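Local coordinates for protein putative 2,3,4,5-tetrahydropyridine-2-carboxylate N- succinyltransferase (Campylobacter jejuni, PDB 2RIJ) that probably catalyses the succinyl-CoA-dependent conversion of cyclic tetrahydrodipicolinate into acyclic N-succinyl-L-2-amino-6-oxopimelate, an early step of the succinylase route to lysine, at residues Glu139-Lys144 with Phe164-Asn169; Tyr146-Lys151 with Ile158-Ala163; Ala332-Lys337 with Val373-Lys378; Phe342-Glu347 with Lys355-Leu360. All coordinates share one frame; numbering follows the deposited sequence. Where two conformers were deposited one is given.

Contact 1 of 4, residues Glu139-Lys144 with Phe164-Asn169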
loop_
_atom_site.group_PDB
_atom_site.type_symbol
_atom_site.label_atom_id
_atom_site.label_comp_id
_atom_site.label_asym_id
_atom_site.label_seq_id
_atom_site.Cartn_x
_atom_site.Cartn_y
_atom_site.Cartn_z
ATOM N N GLU A 139 50.801 9.550 25.574
ATOM C CA GLU A 139 51.743 8.602 25.007
ATOM C C GLU A 139 51.139 7.191 24.859
ATOM O O GLU A 139 51.348 6.520 23.840
ATOM C CB GLU A 139 53.024 8.548 25.876
ATOM C CG GLU A 139 53.857 9.850 25.901
ATOM C CD GLU A 139 53.523 10.825 27.048
ATOM O OE1 GLU A 139 52.353 10.906 27.530
ATOM O OE2 GLU A 139 54.453 11.563 27.444
ATOM N N SER A 140 50.463 6.700 25.903
ATOM C CA SER A 140 49.874 5.373 25.839
ATOM C C SER A 140 48.655 5.337 24.906
ATOM O O SER A 140 48.443 4.344 24.240
ATOM C CB SER A 140 49.543 4.800 27.209
ATOM O OG SER A 140 48.498 5.501 27.810
ATOM N N ILE A 141 47.888 6.423 24.820
ATOM C CA ILE A 141 46.815 6.503 23.824
ATOM C C ILE A 141 47.413 6.310 22.426
ATOM O O ILE A 141 46.891 5.543 21.608
ATOM C CB ILE A 141 46.055 7.877 23.824
ATOM C CG1 ILE A 141 45.319 8.083 25.134
ATOM C CG2 ILE A 141 45.051 7.921 22.642
ATOM C CD1 ILE A 141 44.879 9.520 25.393
ATOM N N TYR A 142 48.505 6.999 22.152
ATOM C CA TYR A 142 49.139 6.897 20.822
ATOM C C TYR A 142 49.698 5.491 20.549
ATOM O O TYR A 142 49.529 4.953 19.430
ATOM C CB TYR A 142 50.186 7.986 20.634
ATOM C CG TYR A 142 49.636 9.249 20.022
ATOM C CD1 TYR A 142 49.042 10.210 20.798
ATOM C CD2 TYR A 142 49.631 9.424 18.636
ATOM C CE1 TYR A 142 48.509 11.346 20.232
ATOM C CE2 TYR A 142 49.103 10.563 18.066
ATOM C CZ TYR A 142 48.561 11.521 18.872
ATOM O OH TYR A 142 48.021 12.667 18.333
ATOM N N LEU A 143 50.278 4.847 21.570
ATOM C CA LEU A 143 50.728 3.461 21.396
ATOM C C LEU A 143 49.531 2.522 21.039
ATOM O O LEU A 143 49.650 1.644 20.160
ATOM C CB LEU A 143 51.457 2.960 22.625
ATOM C CG LEU A 143 52.005 1.539 22.570
ATOM C CD1 LEU A 143 52.862 1.269 21.348
ATOM C CD2 LEU A 143 52.771 1.286 23.857
ATOM N N LYS A 144 48.418 2.669 21.755
ATOM C CA LYS A 144 47.193 1.933 21.482
ATOM C C LYS A 144 46.677 2.188 20.042
ATOM O O LYS A 144 46.374 1.257 19.317
ATOM C CB LYS A 144 46.135 2.287 22.528
ATOM C CG LYS A 144 46.454 1.697 23.944
ATOM C CD LYS A 144 45.613 2.297 25.059
ATOM C CE LYS A 144 45.811 1.571 26.393
ATOM N NZ LYS A 144 45.175 0.249 26.422
ATOM N N PHE A 164 39.486 10.560 24.708
ATOM C CA PHE A 164 39.068 11.913 24.383
ATOM C C PHE A 164 39.356 12.899 25.496
ATOM O O PHE A 164 39.695 14.049 25.243
ATOM C CB PHE A 164 37.583 11.957 24.037
ATOM C CG PHE A 164 37.287 11.602 22.626
ATOM C CD1 PHE A 164 37.178 10.277 22.241
ATOM C CD2 PHE A 164 37.094 12.595 21.673
ATOM C CE1 PHE A 164 36.876 9.948 20.925
ATOM C CE2 PHE A 164 36.798 12.264 20.354
ATOM C CZ PHE A 164 36.688 10.940 19.984
ATOM N N GLY A 165 39.253 12.467 26.741
ATOM C CA GLY A 165 39.518 13.388 27.825
ATOM C C GLY A 165 40.978 13.732 28.022
ATOM O O GLY A 165 41.299 14.764 28.593
ATOM N N LEU A 166 41.871 12.845 27.604
ATOM C CA LEU A 166 43.299 13.052 27.766
ATOM C C LEU A 166 43.937 13.876 26.622
ATOM O O LEU A 166 44.935 14.584 26.824
ATOM C CB LEU A 166 43.994 11.687 27.868
ATOM C CG LEU A 166 43.800 10.936 29.209
ATOM C CD1 LEU A 166 44.715 9.741 29.301
ATOM C CD2 LEU A 166 44.029 11.812 30.418
ATOM N N LEU A 167 43.389 13.745 25.419
ATOM C CA LEU A 167 43.941 14.411 24.236
ATOM C C LEU A 167 43.531 15.893 24.210
ATOM O O LEU A 167 42.422 16.230 24.601
ATOM C CB LEU A 167 43.470 13.677 22.976
ATOM C CG LEU A 167 43.931 12.212 22.813
ATOM C CD1 LEU A 167 43.253 11.604 21.638
ATOM C CD2 LEU A 167 45.480 12.079 22.671
ATOM N N SER A 168 44.435 16.772 23.781
ATOM C CA SER A 168 44.150 18.186 23.585
ATOM C C SER A 168 43.627 18.446 22.180
ATOM O O SER A 168 44.153 17.908 21.203
ATOM C CB SER A 168 45.421 19.016 23.777
ATOM O OG SER A 168 45.929 18.844 25.063
ATOM N N ASN A 169 42.568 19.242 22.096
ATOM C CA ASN A 169 42.077 19.774 20.825
ATOM C C ASN A 169 43.073 20.822 20.350
ATOM O O ASN A 169 43.315 21.819 21.027
ATOM C CB ASN A 169 40.673 20.386 20.981
ATOM C CG ASN A 169 40.057 20.795 19.662
ATOM O OD1 ASN A 169 40.276 20.136 18.632
ATOM N ND2 ASN A 169 39.300 21.902 19.664
#
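I141 and Y142 of helix 138-149 meet L166 and L167, the last turn and exit of the short helix 163-166. The long helix thus packs on the C-terminal end of the short one, in the N-terminal part of the chain, and also leans on the antiparallel sheet through strands 43-48 and 124-129. I141 does most of the work. Its CG1 branch lies beside the backbone N (chi1 -65°) and continues extended, which carries CD1 across to the junction of the two leucines. There CD1 presses on CB of L166 at 3.4 Å, closer than two carbons normally come, and also lies 3.9 Å from CD1 of L166. The same methyl also meets L167, whose side chain runs aslant to I141, with CD2 of L167 3.8 Å from CD1 of I141. L167 is the first residue to leave helical angles, yet its side chain is buried against the long helix. Branched, purely apolar chains suit this buried seam, which is held by apolar packing, while L166 lies at its exposed border. Y142 adds an aromatic flank: the ring approaches L167 obliquely, and its CE1 stands 4.0 Å from L167 CD2.

Contact 2 of 4, residues Tyr146-Lys151 with Ile158-Ala163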
loop_
_atom_site.group_PDB
_atom_site.type_symbol
_atom_site.label_atom_id
_atom_site.label_comp_id
_atom_site.label_asym_id
_atom_site.label_seq_id
_atom_site.Cartn_x
_atom_site.Cartn_y
_atom_site.Cartn_z
ATOM N N TYR A 146 48.390 3.134 17.430
ATOM C CA TYR A 146 49.345 2.433 16.605
ATOM C C TYR A 146 49.151 0.953 16.600
ATOM O O TYR A 146 49.269 0.318 15.561
ATOM C CB TYR A 146 50.793 2.777 17.002
ATOM C CG TYR A 146 51.471 3.944 16.285
ATOM C CD1 TYR A 146 51.359 5.255 16.733
ATOM C CD2 TYR A 146 52.225 3.730 15.126
ATOM C CE1 TYR A 146 52.020 6.328 16.096
ATOM C CE2 TYR A 146 52.881 4.772 14.494
ATOM C CZ TYR A 146 52.791 6.077 14.980
ATOM O OH TYR A 146 53.497 7.058 14.318
ATOM N N LEU A 147 48.846 0.356 17.751
ATOM C CA LEU A 147 48.608 -1.101 17.797
ATOM C C LEU A 147 47.457 -1.509 16.862
ATOM O O LEU A 147 47.565 -2.491 16.120
ATOM C CB LEU A 147 48.340 -1.580 19.225
ATOM C CG LEU A 147 49.539 -1.658 20.146
ATOM C CD1 LEU A 147 49.073 -1.886 21.639
ATOM C CD2 LEU A 147 50.513 -2.761 19.670
ATOM N N LEU A 148 46.415 -0.674 16.830
ATOM C CA LEU A 148 45.254 -0.851 15.925
ATOM C C LEU A 148 45.637 -0.596 14.469
ATOM O O LEU A 148 45.443 -1.464 13.639
ATOM C CB LEU A 148 44.079 0.020 16.364
ATOM C CG LEU A 148 43.360 -0.397 17.659
ATOM C CD1 LEU A 148 42.612 0.798 18.257
ATOM C CD2 LEU A 148 42.469 -1.618 17.390
ATOM N N SER A 149 46.200 0.570 14.162
ATOM C CA SER A 149 46.460 0.941 12.753
ATOM C C SER A 149 47.559 0.127 12.039
ATOM O O SER A 149 47.488 -0.044 10.827
ATOM C CB SER A 149 46.674 2.435 12.624
ATOM O OG SER A 149 45.472 3.102 12.968
ATOM N N THR A 150 48.515 -0.407 12.817
ATOM C CA THR A 150 49.542 -1.318 12.316
ATOM C C THR A 150 49.029 -2.761 12.272
ATOM O O THR A 150 49.725 -3.632 11.805
ATOM C CB THR A 150 50.820 -1.295 13.218
ATOM O OG1 THR A 150 50.501 -1.826 14.527
ATOM C CG2 THR A 150 51.436 0.142 13.334
ATOM N N LYS A 151 47.823 -3.006 12.792
ATOM C CA LYS A 151 47.174 -4.289 12.840
ATOM C C LYS A 151 47.941 -5.306 13.695
ATOM O O LYS A 151 47.820 -6.496 13.469
ATOM C CB LYS A 151 46.877 -4.819 11.428
ATOM C CG LYS A 151 46.026 -3.872 10.603
ATOM C CD LYS A 151 45.527 -4.476 9.263
ATOM C CE LYS A 151 46.593 -4.561 8.217
ATOM N NZ LYS A 151 47.011 -3.300 7.673
ATOM N N ILE A 158 41.286 -3.713 22.191
ATOM C CA ILE A 158 42.019 -3.004 23.240
ATOM C C ILE A 158 41.262 -1.824 23.812
ATOM O O ILE A 158 40.377 -1.263 23.176
ATOM C CB ILE A 158 43.466 -2.566 22.791
ATOM C CG1 ILE A 158 43.423 -1.613 21.596
ATOM C CG2 ILE A 158 44.385 -3.785 22.533
ATOM C CD1 ILE A 158 44.785 -0.989 21.321
ATOM N N ASN A 159 41.619 -1.457 25.033
ATOM C CA ASN A 159 40.885 -0.451 25.805
ATOM C C ASN A 159 41.339 0.955 25.455
ATOM O O ASN A 159 42.484 1.325 25.673
ATOM C CB ASN A 159 41.040 -0.751 27.307
ATOM C CG ASN A 159 40.087 0.037 28.166
ATOM O OD1 ASN A 159 39.768 1.151 27.846
ATOM N ND2 ASN A 159 39.671 -0.536 29.315
ATOM N N LEU A 160 40.421 1.737 24.926
ATOM C CA LEU A 160 40.657 3.116 24.530
ATOM C C LEU A 160 39.835 4.106 25.367
ATOM O O LEU A 160 39.726 5.289 25.020
ATOM C CB LEU A 160 40.273 3.305 23.067
ATOM C CG LEU A 160 40.961 2.446 22.005
ATOM C CD1 LEU A 160 40.369 2.806 20.607
ATOM C CD2 LEU A 160 42.446 2.747 22.066
ATOM N N ASN A 161 39.257 3.630 26.462
ATOM C CA ASN A 161 38.316 4.475 27.189
ATOM C C ASN A 161 39.021 5.627 27.828
ATOM O O ASN A 161 40.107 5.458 28.391
ATOM C CB ASN A 161 37.557 3.682 28.252
ATOM C CG ASN A 161 36.609 2.664 27.642
ATOM O OD1 ASN A 161 36.010 2.904 26.583
ATOM N ND2 ASN A 161 36.489 1.501 28.297
ATOM N N GLY A 162 38.406 6.806 27.735
ATOM C CA GLY A 162 38.998 8.010 28.298
ATOM C C GLY A 162 39.919 8.782 27.379
ATOM O O GLY A 162 40.383 9.870 27.737
ATOM N N ALA A 163 40.152 8.254 26.183
ATOM C CA ALA A 163 41.114 8.857 25.261
ATOM C C ALA A 163 40.748 10.299 24.971
ATOM O O ALA A 163 41.593 11.182 25.045
ATOM C CB ALA A 163 41.210 8.061 23.997
#
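I158 meets L147 and L148 with an unusual side-chain torsion: its CG1 sits between the backbone N and the carbonyl carbon (chi1 61°), a sterically costly choice for isoleucine. From there the extended CG1-CD1 arm reaches the last turns of helix 138-149. The methyl CD1 faces L148 end-on, 4.0 Å from L148 CG, and lies more loosely beside L147, 4.2 Å from its CB. The CD1 branch of L148 serves two partners: it lies beside I158 and meets CD1 of L160 tip to tip at 3.8 Å. Flexible, branched aliphatic chains suit a junction between a helix and an irregular loop. The helix finishes close by in a Schellman motif, with K151 at positive phi. Just before it, the backbone N and the hydroxyl OG1 of T150 grip Y146 O from opposite faces of its carbonyl plane, the hydroxyl at 2.7 Å. On the loop side N159 OD1 accepts from N161 N at 2.9 Å in a nearly straight bond, 165° at the hydrogen, forming an Asx turn. A type II beta turn from L160 to A163 follows. Its third residue, G162, has a positive phi that would jam a CB against the preceding carbonyl oxygen. The arrangement is a loop between helices 138-149 and 163-166, with a Schellman end, an Asx turn and a glycine N-cap, packed back on the first helix by aliphatic side chains.

Contact 3 of 4, residues Ala332-Lys337 with Val373-Lys378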
loop_
_atom_site.group_PDB
_atom_site.type_symbol
_atom_site.label_atom_id
_atom_site.label_comp_id
_atom_site.label_asym_id
_atom_site.label_seq_id
_atom_site.Cartn_x
_atom_site.Cartn_y
_atom_site.Cartn_z
ATOM N N ALA A 332 11.643 -17.712 3.063
ATOM C CA ALA A 332 11.941 -18.259 4.407
ATOM C C ALA A 332 12.641 -19.607 4.387
ATOM O O ALA A 332 13.565 -19.846 5.164
ATOM C CB ALA A 332 10.690 -18.326 5.240
ATOM N N GLU A 333 12.239 -20.496 3.484
ATOM C CA GLU A 333 12.833 -21.841 3.458
ATOM C C GLU A 333 14.304 -21.827 3.079
ATOM O O GLU A 333 15.109 -22.537 3.689
ATOM C CB GLU A 333 12.032 -22.801 2.553
ATOM C CG GLU A 333 10.591 -22.948 2.976
ATOM N N GLU A 334 14.661 -21.004 2.100
ATOM C CA GLU A 334 16.048 -20.891 1.675
ATOM C C GLU A 334 16.887 -20.159 2.725
ATOM O O GLU A 334 18.047 -20.526 2.964
ATOM C CB GLU A 334 16.142 -20.158 0.321
ATOM C CG GLU A 334 15.706 -20.985 -0.892
ATOM C CD GLU A 334 16.503 -22.293 -1.038
ATOM O OE1 GLU A 334 17.751 -22.263 -1.234
ATOM O OE2 GLU A 334 15.866 -23.368 -0.952
ATOM N N LEU A 335 16.311 -19.124 3.338
ATOM C CA LEU A 335 17.012 -18.409 4.403
ATOM C C LEU A 335 17.240 -19.326 5.625
ATOM O O LEU A 335 18.300 -19.290 6.202
ATOM C CB LEU A 335 16.310 -17.089 4.784
ATOM C CG LEU A 335 16.525 -15.900 3.810
ATOM C CD1 LEU A 335 15.558 -14.749 4.195
ATOM C CD2 LEU A 335 18.007 -15.413 3.742
ATOM N N ALA A 336 16.264 -20.157 5.973
ATOM C CA ALA A 336 16.451 -21.205 7.016
ATOM C C ALA A 336 17.674 -22.072 6.774
ATOM O O ALA A 336 18.429 -22.373 7.700
ATOM C CB ALA A 336 15.221 -22.054 7.111
ATOM N N LYS A 337 17.912 -22.444 5.523
ATOM C CA LYS A 337 19.072 -23.256 5.199
ATOM C C LYS A 337 20.387 -22.566 5.483
ATOM O O LYS A 337 21.333 -23.204 5.924
ATOM C CB LYS A 337 19.049 -23.663 3.734
ATOM C CG LYS A 337 17.942 -24.631 3.382
ATOM C CD LYS A 337 18.097 -25.117 1.943
ATOM C CE LYS A 337 16.801 -25.685 1.373
ATOM N NZ LYS A 337 17.003 -26.176 -0.037
ATOM N N VAL A 373 12.761 -8.202 3.572
ATOM C CA VAL A 373 13.986 -8.948 3.758
ATOM C C VAL A 373 13.798 -10.295 3.013
ATOM O O VAL A 373 12.816 -11.017 3.256
ATOM C CB VAL A 373 14.425 -9.122 5.214
ATOM C CG1 VAL A 373 13.347 -9.872 6.097
ATOM C CG2 VAL A 373 15.797 -9.808 5.234
ATOM N N ALA A 374 14.688 -10.581 2.071
ATOM C CA ALA A 374 14.569 -11.734 1.160
ATOM C C ALA A 374 15.913 -12.464 1.038
ATOM O O ALA A 374 16.887 -12.089 1.700
ATOM C CB ALA A 374 14.065 -11.279 -0.206
ATOM N N LEU A 375 15.990 -13.473 0.166
ATOM C CA LEU A 375 17.226 -14.176 -0.077
ATOM C C LEU A 375 18.090 -13.423 -1.088
ATOM O O LEU A 375 17.631 -13.019 -2.148
ATOM C CB LEU A 375 16.959 -15.606 -0.604
ATOM C CG LEU A 375 18.145 -16.458 -1.040
ATOM C CD1 LEU A 375 18.941 -16.973 0.161
ATOM C CD2 LEU A 375 17.666 -17.591 -2.002
ATOM N N ASN A 376 19.356 -13.272 -0.757
ATOM C CA ASN A 376 20.343 -12.902 -1.743
ATOM C C ASN A 376 20.543 -14.151 -2.622
ATOM O O ASN A 376 21.131 -15.131 -2.182
ATOM C CB ASN A 376 21.633 -12.481 -1.074
ATOM C CG ASN A 376 22.776 -12.296 -2.072
ATOM O OD1 ASN A 376 22.559 -12.376 -3.298
ATOM N ND2 ASN A 376 23.984 -12.109 -1.563
ATOM N N LYS A 377 20.042 -14.109 -3.845
ATOM C CA LYS A 377 20.095 -15.286 -4.718
ATOM C C LYS A 377 21.517 -15.843 -4.840
ATOM O O LYS A 377 21.713 -17.062 -4.734
ATOM C CB LYS A 377 19.494 -14.975 -6.089
ATOM C CG LYS A 377 18.077 -14.327 -6.055
ATOM C CD LYS A 377 17.026 -15.097 -5.231
ATOM C CE LYS A 377 15.696 -14.279 -5.039
ATOM N NZ LYS A 377 15.461 -13.601 -3.663
ATOM N N LYS A 378 22.514 -14.971 -4.985
ATOM C CA LYS A 378 23.934 -15.428 -4.990
ATOM C C LYS A 378 24.421 -16.171 -3.713
ATOM O O LYS A 378 25.415 -16.904 -3.783
ATOM C CB LYS A 378 24.922 -14.274 -5.266
ATOM C CG LYS A 378 24.504 -13.234 -6.313
ATOM C CD LYS A 378 23.751 -13.819 -7.485
#
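L335 and L375, which bury the most surface here, lie alongside each other, pointing opposite ways, where helix 332-338 lies across the end of strand 371-375. The axes of the short segments come within 7.8 Å and make an angle of 72°, so the helix runs steeply across the strand. CD2 of L335 touches CD1 of L375 at 4.0 Å. The other methyl of L335, CD1, rests 3.9 Å from the carbonyl oxygen of A374, so the leucine covers backbone as well as side chain. L375 points toward the helix with CG anti to its own backbone N (chi1 174°), and its second methyl, CD2, lies 3.8 Å from CB of E334. E334, the third contributor, therefore packs through its aliphatic root. Its chain then bends at chi2 (-57°), and OE2 meets K337 NZ one turn on at 3.2 Å in a salt bridge, approached on the syn side. Such an amphipathic residue suits the border of a buried contact. After N376, at the N-cap position, begins the short and here weakly bonded helix 377-380, and K377 NZ folds back onto the L375 carbonyl oxygen at 2.7 Å, in the carbonyl plane on a lone pair, while also pairing with D331. Strand 371-375 lies between antiparallel strand 360-364 and parallel strand 326-329. Helix 332-338 packs against this part of the sheet through L335, which also touches L329 and L360, and V380 of helix 377-380 packs on both E334 and L375.

Contact 4 of 4, residues Phe342-Glu347 with Lys355-Leu360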
loop_
_atom_site.group_PDB
_atom_site.type_symbol
_atom_site.label_atom_id
_atom_site.label_comp_id
_atom_site.label_asym_id
_atom_site.label_seq_id
_atom_site.Cartn_x
_atom_site.Cartn_y
_atom_site.Cartn_z
ATOM N N PHE A 342 17.964 -19.895 13.339
ATOM C CA PHE A 342 16.988 -18.841 13.413
ATOM C C PHE A 342 15.565 -19.354 13.171
ATOM O O PHE A 342 15.311 -20.214 12.305
ATOM C CB PHE A 342 17.316 -17.746 12.420
ATOM C CG PHE A 342 16.576 -16.462 12.686
ATOM C CD1 PHE A 342 16.972 -15.609 13.702
ATOM C CD2 PHE A 342 15.486 -16.113 11.929
ATOM C CE1 PHE A 342 16.279 -14.397 13.935
ATOM C CE2 PHE A 342 14.802 -14.906 12.150
ATOM C CZ PHE A 342 15.191 -14.065 13.145
ATOM N N ASN A 343 14.626 -18.766 13.901
ATOM C CA ASN A 343 13.242 -19.160 13.817
ATOM C C ASN A 343 12.496 -18.220 12.862
ATOM O O ASN A 343 12.218 -17.062 13.204
ATOM C CB ASN A 343 12.636 -19.127 15.213
ATOM C CG ASN A 343 11.286 -19.791 15.275
ATOM O OD1 ASN A 343 10.734 -20.212 14.260
ATOM N ND2 ASN A 343 10.733 -19.870 16.471
ATOM N N PHE A 344 12.227 -18.712 11.653
ATOM C CA PHE A 344 11.563 -17.931 10.592
ATOM C C PHE A 344 10.033 -18.173 10.611
ATOM O O PHE A 344 9.363 -18.225 9.573
ATOM C CB PHE A 344 12.156 -18.293 9.223
ATOM C CG PHE A 344 13.550 -17.785 9.008
ATOM C CD1 PHE A 344 13.773 -16.449 8.730
ATOM C CD2 PHE A 344 14.635 -18.632 9.093
ATOM C CE1 PHE A 344 15.059 -15.975 8.538
ATOM C CE2 PHE A 344 15.903 -18.168 8.877
ATOM C CZ PHE A 344 16.122 -16.839 8.611
ATOM N N ASP A 345 9.503 -18.283 11.817
ATOM C CA ASP A 345 8.090 -18.546 12.075
ATOM C C ASP A 345 7.176 -17.397 11.644
ATOM O O ASP A 345 6.022 -17.617 11.276
ATOM C CB ASP A 345 7.864 -18.833 13.580
ATOM C CG ASP A 345 8.400 -17.684 14.519
ATOM O OD1 ASP A 345 9.341 -16.915 14.144
ATOM O OD2 ASP A 345 7.882 -17.551 15.660
ATOM N N LYS A 346 7.643 -16.163 11.680
ATOM C CA LYS A 346 6.693 -15.106 11.482
ATOM C C LYS A 346 6.975 -14.357 10.219
ATOM O O LYS A 346 7.786 -14.765 9.418
ATOM C CB LYS A 346 6.565 -14.227 12.715
ATOM C CG LYS A 346 7.728 -13.450 13.031
ATOM C CD LYS A 346 7.743 -13.039 14.494
ATOM C CE LYS A 346 9.052 -12.257 14.719
ATOM N NZ LYS A 346 9.117 -11.539 16.003
ATOM N N GLU A 347 6.201 -13.322 9.993
ATOM C CA GLU A 347 6.262 -12.657 8.707
ATOM C C GLU A 347 6.926 -11.315 8.764
ATOM O O GLU A 347 7.508 -10.893 7.789
ATOM C CB GLU A 347 4.872 -12.525 8.127
ATOM C CG GLU A 347 4.937 -12.373 6.621
ATOM C CD GLU A 347 3.691 -12.853 5.917
ATOM O OE1 GLU A 347 2.988 -13.740 6.470
ATOM O OE2 GLU A 347 3.458 -12.343 4.798
ATOM N N LYS A 355 19.744 -9.445 13.088
ATOM C CA LYS A 355 21.141 -9.127 13.129
ATOM C C LYS A 355 22.012 -10.374 12.969
ATOM O O LYS A 355 21.714 -11.461 13.514
ATOM C CB LYS A 355 21.454 -8.397 14.407
ATOM C CG LYS A 355 21.298 -9.220 15.657
ATOM C CD LYS A 355 21.697 -8.326 16.834
ATOM C CE LYS A 355 21.949 -9.113 18.074
ATOM N NZ LYS A 355 20.664 -9.305 18.737
ATOM N N GLY A 356 23.073 -10.211 12.199
ATOM C CA GLY A 356 24.082 -11.242 12.057
ATOM C C GLY A 356 23.715 -12.357 11.096
ATOM O O GLY A 356 24.534 -13.200 10.825
ATOM N N LEU A 357 22.505 -12.380 10.550
ATOM C CA LEU A 357 22.121 -13.495 9.649
ATOM C C LEU A 357 22.827 -13.422 8.296
ATOM O O LEU A 357 23.161 -12.327 7.821
ATOM C CB LEU A 357 20.611 -13.555 9.462
ATOM C CG LEU A 357 19.774 -13.697 10.741
ATOM C CD1 LEU A 357 18.291 -13.603 10.437
ATOM C CD2 LEU A 357 20.124 -15.031 11.466
ATOM N N ASN A 358 22.998 -14.579 7.653
ATOM C CA ASN A 358 23.665 -14.656 6.344
ATOM C C ASN A 358 22.696 -14.655 5.188
ATOM O O ASN A 358 21.579 -15.206 5.296
ATOM C CB ASN A 358 24.473 -15.977 6.265
ATOM C CG ASN A 358 25.425 -16.132 7.408
ATOM O OD1 ASN A 358 26.303 -15.282 7.659
ATOM N ND2 ASN A 358 25.266 -17.218 8.132
ATOM N N GLY A 359 23.125 -14.136 4.045
ATOM C CA GLY A 359 22.343 -14.239 2.821
ATOM C C GLY A 359 21.106 -13.365 2.707
ATOM O O GLY A 359 20.247 -13.615 1.869
ATOM N N LEU A 360 21.015 -12.328 3.540
ATOM C CA LEU A 360 19.874 -11.425 3.536
ATOM C C LEU A 360 19.973 -10.404 2.404
ATOM O O LEU A 360 21.038 -9.892 2.065
ATOM C CB LEU A 360 19.737 -10.652 4.855
ATOM C CG LEU A 360 19.631 -11.450 6.171
ATOM C CD1 LEU A 360 19.390 -10.483 7.339
ATOM C CD2 LEU A 360 18.481 -12.423 6.105
#
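F342, F344 and L357 form a small hydrophobic cluster between the loops on either side of strand 348-350, in the C-terminal region that follows the coils of the left-handed beta-helix. L357 is the central piece. Its CD1 methyl sits almost exactly over the middle of the F342 ring, 3.8 Å from the centroid and only 3° off the ring normal, a well-formed CH-pi contact. Its CD2 branch comes down nearer the root of the same ring, 3.9 Å from CD1 of F342, so both arms of the fork are used. The two side chains cross at about a right angle. CG of F342 anti to the backbone N (chi1 -165°) extends the ring toward L357, and chi2 (77°) turns its face to the methyl. F344 completes the group: its CZ lies 4.3 Å from L357 CD1, at an oblique angle to that methyl. The two phenylalanines also meet each other, CD2 of F342 lying over the centre of one face of F344. A leucine suits this place because its forked end can cover one ring with CD1 and still touch a second. F344 also packs on L335 and A336 of helix 332-338. G356 just before L357 and G359 two residues after it have positive phi, which favours glycine. With three apolar side chains and no polar bond between the segments, cohesion comes from CH-pi and dispersion forces and the hydrophobic effect, near the surface where these side chains are only partly exposed.

How the contacts relate
The four contacts fall into two pairs far apart in space, at different parts of the chain. Contacts 1 and 2 share helix 138-149, with centres 10 Å apart; contact 2 lies within the chain excursion spanned by contact 1, and K144 NZ of the first probably hydrogen-bonds N159 O of the second at 3.0 Å. Contacts 3 and 4 have centres 8 Å apart at the other end, joined by a probable bond from N376 N to G359 O (2.8 Å). Contact 1 and contact 3 are about 45 Å apart, centre to centre. The second pair alone approaches the predicted succinyl-CoA site: the A374 side chain is about 4 Å from that of R363, and the F342 side chain about 9 Å from that of K350.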